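Lem22 (Legionella pneumophila subsp. pneumophila ATCC 43290, PDB 5WD9) is a Legionella effector of unestablished biochemical activity, folded as a bundle of three helices and probably acting by binding a host protein. Local coordinates at residues 37-42 with 72-77; 51-54 with 59-62; 26-31 with 82-87. All coordinates share one frame; numbering follows the deposited sequence.

Contact 1 of 3, residues 37-42 with 72-77; sequences NAHTEH and EEMLEL
Met74 carries helix 58-87's side of this contact, reaching across to Ala38 and His39 on helix 28-52. Just before it, Glu72 forms a salt bridge with Arg68 along its own helix, and Glu73 forms one with Lys23 of helix 4-24. Met74 itself points at the neighbouring helix. Its CG stands anti to the backbone N (chi1 179°) and meets the methyl of Ala38, with Met74 CG and Ala38 CB 4.1 Å apart. Here the two helices run antiparallel within a three-helix bundle, and the nearest backbone pair is His39 with Met74, CA to CA 7.3 Å. Beyond CG the chain bends twice: chi2 (-88°) puts SD at the edge of the His39 ring, and chi3 (-63°) turns CE toward CD2. Met74 SD lies in the plane of the imidazole, 4.9 Å from the ring centroid and 3.8 Å from His39 CD2, in the conformer described a Met-aromatic contact. The terminal methyl crosses beside the ring, Met74 CE 3.7 Å from His39 CD2; it approaches the ring obliquely and also touches His39 CB. The two side chains cross at about a right angle. A second conformer of Met74 is modelled, and the sulfur and methyl positions described belong to one of them.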
ATOM      1  N   ASN A  37       1.811   7.716  -0.597  1.00  6.76           N
ATOM      2  CA  ASN A  37       2.936   6.968  -1.154  1.00  7.01           C
ATOM      3  C   ASN A  37       2.601   5.489  -1.247  1.00  6.17           C
ATOM      4  O   ASN A  37       2.851   4.855  -2.275  1.00  5.57           O
ATOM      5  CB  ASN A  37       4.179   7.139  -0.287  1.00  7.99           C
ATOM      6  CG  ASN A  37       4.830   8.477  -0.442  1.00 10.58           C
ATOM      7  OD1 ASN A  37       4.580   9.226  -1.390  1.00 12.78           O
ATOM      8  ND2 ASN A  37       5.681   8.794   0.512  1.00 11.05           N
ATOM      9  N   ALA A  38       2.040   4.922  -0.176  1.00  6.34           N
ATOM     10  CA  ALA A  38       1.609   3.527  -0.222  1.00  5.78           C
ATOM     11  C   ALA A  38       0.599   3.319  -1.337  1.00  6.53           C
ATOM     12  O   ALA A  38       0.659   2.326  -2.070  1.00  6.26           O
ATOM     13  CB  ALA A  38       0.995   3.112   1.115  1.00  5.59           C
ATOM     14  N   HIS A  39      -0.324   4.258  -1.499  1.00  5.75           N
ATOM     15  CA  HIS A  39      -1.342   4.148  -2.529  1.00  5.99           C
ATOM     16  C   HIS A  39      -0.723   4.164  -3.919  1.00  5.32           C
ATOM     17  O   HIS A  39      -1.060   3.331  -4.776  1.00  5.88           O
ATOM     18  CB  HIS A  39      -2.329   5.307  -2.373  1.00  7.44           C
ATOM     19  CG  HIS A  39      -3.516   5.205  -3.270  1.00  8.93           C
ATOM     20  ND1 HIS A  39      -3.467   5.502  -4.613  1.00 14.72           N
ATOM     21  CD2 HIS A  39      -4.782   4.792  -3.021  1.00 15.37           C
ATOM     22  CE1 HIS A  39      -4.661   5.299  -5.149  1.00 12.38           C
ATOM     23  NE2 HIS A  39      -5.473   4.866  -4.203  1.00 15.71           N
ATOM     24  N   THR A  40       0.150   5.144  -4.173  1.00  4.95           N
ATOM     25  CA  THR A  40       0.780   5.275  -5.477  1.00  5.57           C
ATOM     26  C   THR A  40       1.543   4.012  -5.825  1.00  4.74           C
ATOM     27  O   THR A  40       1.436   3.489  -6.940  1.00  5.51           O
ATOM     28  CB  THR A  40       1.735   6.463  -5.463  1.00  6.39           C
ATOM     29  OG1 THR A  40       0.983   7.650  -5.173  1.00  7.52           O
ATOM     30  CG2 THR A  40       2.434   6.607  -6.818  1.00  7.75           C
ATOM     31  N   GLU A  41       2.356   3.521  -4.894  1.00  4.61           N
ATOM     32  CA  GLU A  41       3.194   2.383  -5.202  1.00  6.02           C
ATOM     33  C   GLU A  41       2.348   1.156  -5.478  1.00  4.61           C
ATOM     34  O   GLU A  41       2.621   0.402  -6.412  1.00  5.96           O
ATOM     35  CB  GLU A  41       4.156   2.131  -4.051  1.00  6.02           C
ATOM     36  CG  GLU A  41       5.402   1.368  -4.460  1.00  6.21           C
ATOM     37  CD  GLU A  41       6.305   2.104  -5.435  1.00  5.80           C
ATOM     38  OE1 GLU A  41       6.104   3.317  -5.660  1.00  6.98           O
ATOM     39  OE2 GLU A  41       7.204   1.467  -5.993  1.00  6.76           O
ATOM     40  N   HIS A  42       1.292   0.959  -4.693  1.00  5.17           N
ATOM     41  CA  HIS A  42       0.383  -0.151  -4.935  1.00  6.64           C
ATOM     42  C   HIS A  42      -0.267  -0.040  -6.314  1.00  5.77           C
ATOM     43  O   HIS A  42      -0.343  -1.026  -7.060  1.00  6.80           O
ATOM     44  CB  HIS A  42      -0.653  -0.206  -3.810  1.00  6.05           C
ATOM     45  CG  HIS A  42      -1.653  -1.305  -3.968  1.00  5.20           C
ATOM     46  ND1 HIS A  42      -2.819  -1.155  -4.688  1.00  7.72           N
ATOM     47  CD2 HIS A  42      -1.662  -2.576  -3.495  1.00  6.22           C
ATOM     48  CE1 HIS A  42      -3.507  -2.284  -4.648  1.00  8.73           C
ATOM     49  NE2 HIS A  42      -2.827  -3.158  -3.924  1.00  7.75           N
ATOM     50  N   GLU A  72      -6.113  -2.807   2.046  1.00  6.25           N
ATOM     51  CA  GLU A  72      -7.372  -2.524   2.724  1.00  7.12           C
ATOM     52  C   GLU A  72      -7.157  -1.624   3.929  1.00  7.58           C
ATOM     53  O   GLU A  72      -7.928  -0.691   4.161  1.00  8.70           O
ATOM     54  CB  GLU A  72      -8.040  -3.835   3.148  1.00  9.09           C
ATOM     55  CG  GLU A  72      -8.577  -4.636   1.982  1.00 12.33           C
ATOM     56  CD  GLU A  72      -9.828  -4.020   1.400  1.00 32.83           C
ATOM     57  OE1 GLU A  72     -10.552  -3.322   2.145  1.00 39.42           O
ATOM     58  OE2 GLU A  72     -10.090  -4.229   0.199  1.00 40.24           O
ATOM     59  N   GLU A  73      -6.096  -1.873   4.700  1.00  7.56           N
ATOM     60  CA  GLU A  73      -5.804  -1.001   5.830  1.00  8.48           C
ATOM     61  C   GLU A  73      -5.506   0.416   5.346  1.00  7.92           C
ATOM     62  O   GLU A  73      -5.969   1.404   5.938  1.00  8.21           O
ATOM     63  CB  GLU A  73      -4.611  -1.559   6.603  1.00  9.44           C
ATOM     64  CG  GLU A  73      -4.267  -0.711   7.827  1.00  9.55           C
ATOM     65  CD  GLU A  73      -3.033  -1.187   8.561  1.00 13.80           C
ATOM     66  OE1 GLU A  73      -2.259  -1.988   8.005  1.00 14.50           O
ATOM     67  OE2 GLU A  73      -2.840  -0.730   9.708  1.00 18.13           O
ATOM     68  N   MET A  74      -4.723   0.529   4.275  1.00  7.89           N
ATOM     69  CA  MET A  74      -4.390   1.836   3.721  0.66  6.57           C
ATOM     70  C   MET A  74      -5.640   2.596   3.306  1.00  7.46           C
ATOM     71  O   MET A  74      -5.750   3.803   3.547  1.00  6.36           O
ATOM     72  CB  MET A  74      -3.455   1.660   2.524  0.66  8.79           C
ATOM     73  CG  MET A  74      -3.057   2.962   1.837  0.66  8.42           C
ATOM     74  SD  MET A  74      -4.195   3.500   0.544  0.66  8.92           S
ATOM     75  CE  MET A  74      -4.030   2.143  -0.623  0.66 10.48           C
ATOM     76  N   LEU A  75      -6.595   1.906   2.669  1.00  6.17           N
ATOM     77  CA  LEU A  75      -7.810   2.581   2.223  1.00  6.78           C
ATOM     78  C   LEU A  75      -8.541   3.211   3.396  1.00  7.34           C
ATOM     79  O   LEU A  75      -8.984   4.361   3.316  1.00  7.78           O
ATOM     80  CB  LEU A  75      -8.724   1.596   1.501  1.00  9.42           C
ATOM     81  CG  LEU A  75      -8.343   1.120   0.108  1.00  9.18           C
ATOM     82  CD1 LEU A  75      -9.442   0.192  -0.378  1.00 13.23           C
ATOM     83  CD2 LEU A  75      -8.116   2.289  -0.828  1.00 11.43           C
ATOM     84  N   GLU A  76      -8.652   2.486   4.510  1.00  7.28           N
ATOM     85  CA  GLU A  76      -9.354   3.063   5.645  0.51  9.15           C
ATOM     86  C   GLU A  76      -8.561   4.191   6.290  1.00  8.12           C
ATOM     87  O   GLU A  76      -9.134   5.228   6.631  1.00  9.67           O
ATOM     88  CB  GLU A  76      -9.739   2.012   6.677  0.51 11.32           C
ATOM     89  CG  GLU A  76     -10.477   2.669   7.825  0.51 11.50           C
ATOM     90  CD  GLU A  76     -11.312   1.715   8.628  0.51 19.01           C
ATOM     91  OE1 GLU A  76     -11.142   0.491   8.457  0.51 22.35           O
ATOM     92  OE2 GLU A  76     -12.142   2.198   9.427  0.51 18.47           O
ATOM     93  N   LEU A  77      -7.248   4.024   6.463  1.00  7.43           N
ATOM     94  CA  LEU A  77      -6.466   5.098   7.060  1.00  8.21           C
ATOM     95  C   LEU A  77      -6.472   6.344   6.187  1.00  7.32           C
ATOM     96  O   LEU A  77      -6.568   7.466   6.697  1.00  7.90           O
ATOM     97  CB  LEU A  77      -5.028   4.655   7.299  1.00  8.19           C
ATOM     98  CG  LEU A  77      -4.836   3.514   8.293  1.00 10.14           C
ATOM     99  CD1 LEU A  77      -3.420   2.985   8.187  1.00 10.80           C
ATOM    100  CD2 LEU A  77      -5.101   3.979   9.701  1.00 13.38           C
TER

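Contact 2 of 3, residues 51-54 with 59-62; sequences TIYK and VVDR
At the turn of the helical hairpin formed by helices 28-52 and 58-87, Tyr53, in the connection that follows helix 28-52, lays its ring against Val60 and Asp61 near the start of the second helix. The two CA atoms closest across the turn, those of Tyr53 and Val60, are 8.8 Å apart, so the contact is made by side chains. A trans chi1 (-179°) carries the Tyr53 ring across to the helix. Val60 comes from the opposite direction and sets CG1 over one ring face, 3.4 Å from the centroid and displaced toward the CE2-CZ side, a CH-pi contact. Val60 CG1 comes to 3.3 Å from Tyr53 CE2. Asp61 takes up the edge: Tyr53 OH donates to Asp61 OD1 at 2.7 Å. The oxygen lies in the plane of the ring, but the hydroxyl meets it from above the carboxylate, 52° out of that plane. Ser57 N donates to the same phenol oxygen, while Ser57 OG accepts from Val60 N; Val5 and Leu8 of helix 4-24 also touch Val60. One bond given and one received hold the hydroxyl in place, and Val60 CG1 packed on the face restricts the tilt of the ring; the carboxylate probably polarises the phenol O-H.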
ATOM      1  N   THR A  51      -0.822  -7.337 -15.543  1.00 33.57           N
ATOM      2  CA  THR A  51      -0.514  -7.565 -16.950  1.00 36.98           C
ATOM      3  C   THR A  51       0.275  -8.848 -17.184  1.00 35.24           C
ATOM      4  O   THR A  51       0.218  -9.398 -18.288  1.00 35.62           O
ATOM      5  CB  THR A  51       0.259  -6.371 -17.521  1.00 41.53           C
ATOM      6  OG1 THR A  51       1.526  -6.259 -16.862  1.00 49.75           O
ATOM      7  CG2 THR A  51      -0.524  -5.087 -17.310  1.00 37.42           C
ATOM      8  N   ILE A  52       0.996  -9.343 -16.180  1.00 25.03           N
ATOM      9  CA  ILE A  52       1.936 -10.443 -16.376  1.00 29.59           C
ATOM     10  C   ILE A  52       1.650 -11.661 -15.513  1.00 26.61           C
ATOM     11  O   ILE A  52       2.239 -12.724 -15.765  1.00 30.19           O
ATOM     12  CB  ILE A  52       3.403  -9.995 -16.193  1.00 33.94           C
ATOM     13  CG1 ILE A  52       3.673  -9.643 -14.728  1.00 33.65           C
ATOM     14  CG2 ILE A  52       3.725  -8.827 -17.117  1.00 38.48           C
ATOM     15  CD1 ILE A  52       5.138  -9.679 -14.355  1.00 39.75           C
ATOM     16  N   TYR A  53       0.799 -11.560 -14.496  1.00 22.59           N
ATOM     17  CA  TYR A  53       0.596 -12.663 -13.568  1.00 21.33           C
ATOM     18  C   TYR A  53      -0.887 -12.902 -13.341  1.00 23.63           C
ATOM     19  O   TYR A  53      -1.624 -11.975 -12.993  1.00 26.55           O
ATOM     20  CB  TYR A  53       1.269 -12.385 -12.224  1.00 19.76           C
ATOM     21  CG  TYR A  53       1.092 -13.529 -11.258  1.00 18.47           C
ATOM     22  CD1 TYR A  53       1.915 -14.651 -11.328  1.00 18.08           C
ATOM     23  CD2 TYR A  53       0.088 -13.507 -10.287  1.00 17.66           C
ATOM     24  CE1 TYR A  53       1.753 -15.709 -10.459  1.00 16.94           C
ATOM     25  CE2 TYR A  53      -0.081 -14.571  -9.412  1.00 16.51           C
ATOM     26  CZ  TYR A  53       0.760 -15.666  -9.508  1.00 16.16           C
ATOM     27  OH  TYR A  53       0.614 -16.717  -8.639  1.00 15.04           O
ATOM     28  N   LYS A  54      -1.310 -14.159 -13.518  1.00 21.38           N
ATOM     29  CA  LYS A  54      -2.680 -14.584 -13.274  1.00 38.55           C
ATOM     30  C   LYS A  54      -2.811 -15.627 -12.174  1.00 37.26           C
ATOM     31  O   LYS A  54      -3.921 -15.824 -11.669  1.00 46.05           O
ATOM     32  CB  LYS A  54      -3.289 -15.168 -14.558  1.00 45.94           C
ATOM     33  CG  LYS A  54      -3.931 -14.143 -15.474  1.00 55.34           C
ATOM     34  CD  LYS A  54      -5.430 -14.083 -15.249  1.00 61.37           C
ATOM     35  CE  LYS A  54      -6.067 -15.448 -15.465  1.00 65.06           C
ATOM     36  NZ  LYS A  54      -7.551 -15.366 -15.577  1.00 66.54           N
ATOM     37  N   VAL A  59       4.628 -18.447  -4.018  1.00  9.01           N
ATOM     38  CA  VAL A  59       5.383 -17.297  -3.521  0.58  8.59           C
ATOM     39  C   VAL A  59       4.658 -16.002  -3.858  1.00  9.35           C
ATOM     40  O   VAL A  59       4.512 -15.102  -3.018  1.00  8.74           O
ATOM     41  CB  VAL A  59       6.800 -17.298  -4.115  0.58 10.60           C
ATOM     42  CG1 VAL A  59       7.508 -16.005  -3.775  0.58 12.63           C
ATOM     43  CG2 VAL A  59       7.590 -18.489  -3.611  0.58 19.37           C
ATOM     44  N   VAL A  60       4.202 -15.889  -5.104  1.00  9.35           N
ATOM     45  CA  VAL A  60       3.473 -14.705  -5.521  1.00  7.79           C
ATOM     46  C   VAL A  60       2.138 -14.615  -4.797  1.00  7.70           C
ATOM     47  O   VAL A  60       1.737 -13.541  -4.335  1.00  8.22           O
ATOM     48  CB  VAL A  60       3.298 -14.683  -7.049  1.00  9.25           C
ATOM     49  CG1 VAL A  60       2.371 -13.541  -7.452  1.00 12.44           C
ATOM     50  CG2 VAL A  60       4.638 -14.541  -7.729  1.00 10.17           C
ATOM     51  N   ASP A  61       1.432 -15.735  -4.680  1.00  7.41           N
ATOM     52  CA  ASP A  61       0.115 -15.702  -4.063  1.00  7.40           C
ATOM     53  C   ASP A  61       0.195 -15.279  -2.603  1.00  7.00           C
ATOM     54  O   ASP A  61      -0.634 -14.489  -2.137  1.00  7.12           O
ATOM     55  CB  ASP A  61      -0.552 -17.062  -4.213  1.00  8.13           C
ATOM     56  CG  ASP A  61      -1.046 -17.319  -5.638  1.00 11.16           C
ATOM     57  OD1 ASP A  61      -0.981 -16.406  -6.492  1.00 13.11           O
ATOM     58  OD2 ASP A  61      -1.514 -18.439  -5.901  1.00 15.38           O
ATOM     59  N   ARG A  62       1.188 -15.779  -1.862  1.00  6.58           N
ATOM     60  CA  ARG A  62       1.338 -15.341  -0.480  1.00  5.29           C
ATOM     61  C   ARG A  62       1.537 -13.834  -0.405  1.00  4.92           C
ATOM     62  O   ARG A  62       0.916 -13.145   0.418  1.00  6.18           O
ATOM     63  CB  ARG A  62       2.515 -16.075   0.161  1.00  5.28           C
ATOM     64  CG  ARG A  62       2.655 -15.760   1.643  1.00  6.23           C
ATOM     65  CD  ARG A  62       3.961 -16.307   2.231  1.00  6.94           C
ATOM     66  NE  ARG A  62       3.993 -17.768   2.290  1.00  5.42           N
ATOM     67  CZ  ARG A  62       4.674 -18.565   1.470  1.00  6.04           C
ATOM     68  NH1 ARG A  62       5.424 -18.090   0.481  1.00  5.70           N
ATOM     69  NH2 ARG A  62       4.610 -19.866   1.655  1.00  7.27           N
TER

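Contact 3 of 3, residues 26-31 with 82-87; sequences SSLTAQ and RDQIQQ
With chi1 at -70°, Ile85 holds its CG1 branch beside its own backbone N, and this brings CG1 to 3.6 Å from Leu28 CB; chi1 of Leu28, at -65°, likewise sets CG beside the backbone N and sends its methyls to Gln84. The CB of Leu28 points toward the other helix. Ile85 leaves its helix more obliquely, but the CG1-CD1 branch runs on extended, so that CD1 also comes near Leu28 CB. The two methyls of Leu28 reach Gln84, the residue before Ile85: Leu28 CD1 packs on Gln84 CB at 3.7 Å, while Leu28 CD2 comes 3.5 Å from Gln84 OE1. The leucine and glutamine side chains cross at about a right angle. Gln84, extended beyond CG, carries its amide oxygen past Leu28 CD2 to a water that connects it to Gln31. The water donates to Gln84 OE1 at 2.9 Å and to Gln31 OE1 at 2.8 Å, a bridge between the two helices. This is the end of the three-helix bundle where helix 28-52 begins and helix 58-87 runs out. Ser27 is the N-cap of the former, its OG accepting from Ala30 N at 3.0 Å with an N-H...O angle of 157°. Leu32, one turn on, continues the apolar surface against Ile85 and Arg82, and Arg82 forms a salt bridge with Glu36. With both its hydrogens given to side-chain oxygens, the water makes the polar link between the segments, while their direct contact is van der Waals packing.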
ATOM      1  N   SER A  26       2.859  13.185  13.119  1.00 24.75           N
ATOM      2  CA  SER A  26       2.141  14.151  13.938  1.00 24.54           C
ATOM      3  C   SER A  26       1.012  14.792  13.144  1.00 27.99           C
ATOM      4  O   SER A  26      -0.164  14.671  13.503  1.00 31.38           O
ATOM      5  CB  SER A  26       3.117  15.213  14.449  1.00 27.69           C
ATOM      6  OG  SER A  26       4.316  14.606  14.897  1.00 39.02           O
ATOM      7  N   SER A  27       1.350  15.461  12.047  1.00 20.58           N
ATOM      8  CA  SER A  27       0.351  16.221  11.319  1.00 18.37           C
ATOM      9  C   SER A  27      -0.411  15.331  10.347  1.00 13.90           C
ATOM     10  O   SER A  27       0.093  14.316   9.851  1.00 15.21           O
ATOM     11  CB  SER A  27       0.990  17.379  10.552  1.00 21.54           C
ATOM     12  OG  SER A  27       1.691  16.922   9.408  1.00 21.13           O
ATOM     13  N   LEU A  28      -1.645  15.744  10.071  1.00 15.80           N
ATOM     14  CA  LEU A  28      -2.437  15.066   9.054  1.00 14.60           C
ATOM     15  C   LEU A  28      -1.757  15.141   7.699  1.00 14.79           C
ATOM     16  O   LEU A  28      -1.828  14.192   6.913  1.00 12.07           O
ATOM     17  CB  LEU A  28      -3.826  15.691   8.990  1.00 16.80           C
ATOM     18  CG  LEU A  28      -4.701  15.540  10.234  1.00 17.31           C
ATOM     19  CD1 LEU A  28      -5.990  16.321  10.051  1.00 19.39           C
ATOM     20  CD2 LEU A  28      -4.997  14.077  10.509  1.00 21.28           C
ATOM     21  N   THR A  29      -1.094  16.261   7.406  1.00 16.82           N
ATOM     22  CA  THR A  29      -0.395  16.410   6.136  1.00 18.53           C
ATOM     23  C   THR A  29       0.689  15.352   5.983  1.00 13.66           C
ATOM     24  O   THR A  29       0.821  14.731   4.921  1.00 15.24           O
ATOM     25  CB  THR A  29       0.204  17.818   6.046  1.00 22.04           C
ATOM     26  OG1 THR A  29      -0.853  18.781   5.955  1.00 30.41           O
ATOM     27  CG2 THR A  29       1.116  17.949   4.835  1.00 22.64           C
ATOM     28  N   ALA A  30       1.459  15.110   7.040  1.00 13.56           N
ATOM     29  CA  ALA A  30       2.531  14.128   6.956  1.00 15.74           C
ATOM     30  C   ALA A  30       1.965  12.721   6.864  1.00 11.18           C
ATOM     31  O   ALA A  30       2.477  11.880   6.118  1.00 11.85           O
ATOM     32  CB  ALA A  30       3.448  14.259   8.171  1.00 18.30           C
ATOM     33  N   GLN A  31       0.902  12.450   7.623  1.00 11.28           N
ATOM     34  CA  GLN A  31       0.256  11.152   7.542  1.00  9.57           C
ATOM     35  C   GLN A  31      -0.248  10.898   6.136  1.00  9.76           C
ATOM     36  O   GLN A  31      -0.046   9.815   5.580  1.00 10.19           O
ATOM     37  CB  GLN A  31      -0.913  11.124   8.522  1.00 13.40           C
ATOM     38  CG  GLN A  31      -1.618   9.796   8.562  1.00 20.56           C
ATOM     39  CD  GLN A  31      -2.815   9.790   9.479  1.00 28.69           C
ATOM     40  OE1 GLN A  31      -3.127  10.792  10.127  1.00 26.26           O
ATOM     41  NE2 GLN A  31      -3.504   8.652   9.537  1.00 30.15           N
ATOM     42  N   ARG A  82      -7.970  11.927   5.099  1.00 11.20           N
ATOM     43  CA  ARG A  82      -8.507  12.947   4.198  1.00 11.89           C
ATOM     44  C   ARG A  82      -9.781  13.567   4.759  1.00 12.33           C
ATOM     45  O   ARG A  82     -10.008  14.776   4.609  1.00 12.58           O
ATOM     46  CB  ARG A  82      -8.772  12.329   2.825  1.00 12.62           C
ATOM     47  CG  ARG A  82      -7.541  12.095   1.984  1.00 18.12           C
ATOM     48  CD  ARG A  82      -7.919  11.909   0.523  1.00 27.68           C
ATOM     49  NE  ARG A  82      -6.746  11.839  -0.346  1.00 35.32           N
ATOM     50  CZ  ARG A  82      -6.092  12.898  -0.816  1.00 38.31           C
ATOM     51  NH1 ARG A  82      -6.489  14.125  -0.503  1.00 40.52           N
ATOM     52  NH2 ARG A  82      -5.033  12.731  -1.600  1.00 40.88           N
ATOM     53  N   ASP A  83     -10.626  12.758   5.406  1.00 11.13           N
ATOM     54  CA  ASP A  83     -11.836  13.289   6.034  1.00 10.88           C
ATOM     55  C   ASP A  83     -11.484  14.329   7.081  1.00 11.82           C
ATOM     56  O   ASP A  83     -12.122  15.384   7.162  1.00 14.89           O
ATOM     57  CB  ASP A  83     -12.621  12.173   6.719  1.00 13.97           C
ATOM     58  CG  ASP A  83     -13.402  11.310   5.761  1.00 17.69           C
ATOM     59  OD1 ASP A  83     -13.519  11.653   4.570  1.00 17.20           O
ATOM     60  OD2 ASP A  83     -13.883  10.262   6.224  1.00 19.42           O
ATOM     61  N   GLN A  84     -10.476  14.037   7.905  1.00 15.90           N
ATOM     62  CA  GLN A  84     -10.066  14.958   8.957  1.00 16.58           C
ATOM     63  C   GLN A  84      -9.461  16.221   8.367  1.00 16.83           C
ATOM     64  O   GLN A  84      -9.706  17.320   8.869  1.00 17.59           O
ATOM     65  CB  GLN A  84      -9.050  14.262   9.858  1.00 17.73           C
ATOM     66  CG  GLN A  84      -9.644  13.251  10.807  1.00 25.21           C
ATOM     67  CD  GLN A  84      -8.729  12.972  11.974  1.00 36.90           C
ATOM     68  OE1 GLN A  84      -7.684  12.341  11.815  1.00 40.87           O
ATOM     69  NE2 GLN A  84      -9.103  13.457  13.154  1.00 39.70           N
ATOM     70  N   ILE A  85      -8.681  16.089   7.298  1.00 16.22           N
ATOM     71  CA  ILE A  85      -8.128  17.267   6.639  1.00 16.42           C
ATOM     72  C   ILE A  85      -9.250  18.154   6.117  1.00 16.92           C
ATOM     73  O   ILE A  85      -9.244  19.378   6.309  1.00 17.58           O
ATOM     74  CB  ILE A  85      -7.162  16.842   5.520  1.00 15.62           C
ATOM     75  CG1 ILE A  85      -5.893  16.247   6.135  1.00 16.63           C
ATOM     76  CG2 ILE A  85      -6.814  18.027   4.622  1.00 18.95           C
ATOM     77  CD1 ILE A  85      -4.944  15.634   5.118  1.00 19.35           C
ATOM     78  N   GLN A  86     -10.244  17.548   5.464  1.00 16.74           N
ATOM     79  CA  GLN A  86     -11.370  18.318   4.951  1.00 17.31           C
ATOM     80  C   GLN A  86     -12.150  18.965   6.088  1.00 19.12           C
ATOM     81  O   GLN A  86     -12.502  20.146   6.014  1.00 19.80           O
ATOM     82  CB  GLN A  86     -12.272  17.405   4.113  1.00 22.98           C
ATOM     83  CG  GLN A  86     -13.462  18.100   3.466  1.00 34.75           C
ATOM     84  CD  GLN A  86     -14.353  17.137   2.699  1.00 41.99           C
ATOM     85  OE1 GLN A  86     -14.902  16.190   3.267  1.00 47.64           O
ATOM     86  NE2 GLN A  86     -14.499  17.374   1.400  1.00 37.55           N
ATOM     87  N   GLN A  87     -12.393  18.208   7.161  1.00 19.13           N
ATOM     88  CA  GLN A  87     -13.197  18.691   8.277  1.00 19.53           C
ATOM     89  C   GLN A  87     -12.562  19.909   8.937  1.00 19.59           C
ATOM     90  O   GLN A  87     -13.262  20.865   9.302  1.00 24.42           O
ATOM     91  CB  GLN A  87     -13.357  17.558   9.289  1.00 22.23           C
ATOM     92  CG  GLN A  87     -14.002  17.928  10.603  1.00 35.96           C
ATOM     93  CD  GLN A  87     -13.988  16.767  11.577  1.00 43.14           C
ATOM     94  OE1 GLN A  87     -14.301  16.923  12.757  1.00 51.46           O
ATOM     95  NE2 GLN A  87     -13.607  15.592  11.086  1.00 40.91           N
TER
HETATM   96  O   HOH W   1      -5.895  10.397  10.638  1.00 27.50           O

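All three contacts join helix 28-52, or the connection after it, to helix 58-87, and they nest along the chain: contact 2 inside contact 1, contact 1 inside contact 3. Contact 1 is the buried one, its centre about 4 Å from the centre of the chain, and it relies on methionine packing without a hydrogen bond. Contacts 2 and 3 lie on opposite sides of the chain's centre, their own centres about 34 Å apart. Near the connecting turn, contact 2 is partly buried and adds a direct phenol-carboxylate bond to its apolar packing; contact 3, at the surface, uses a water instead.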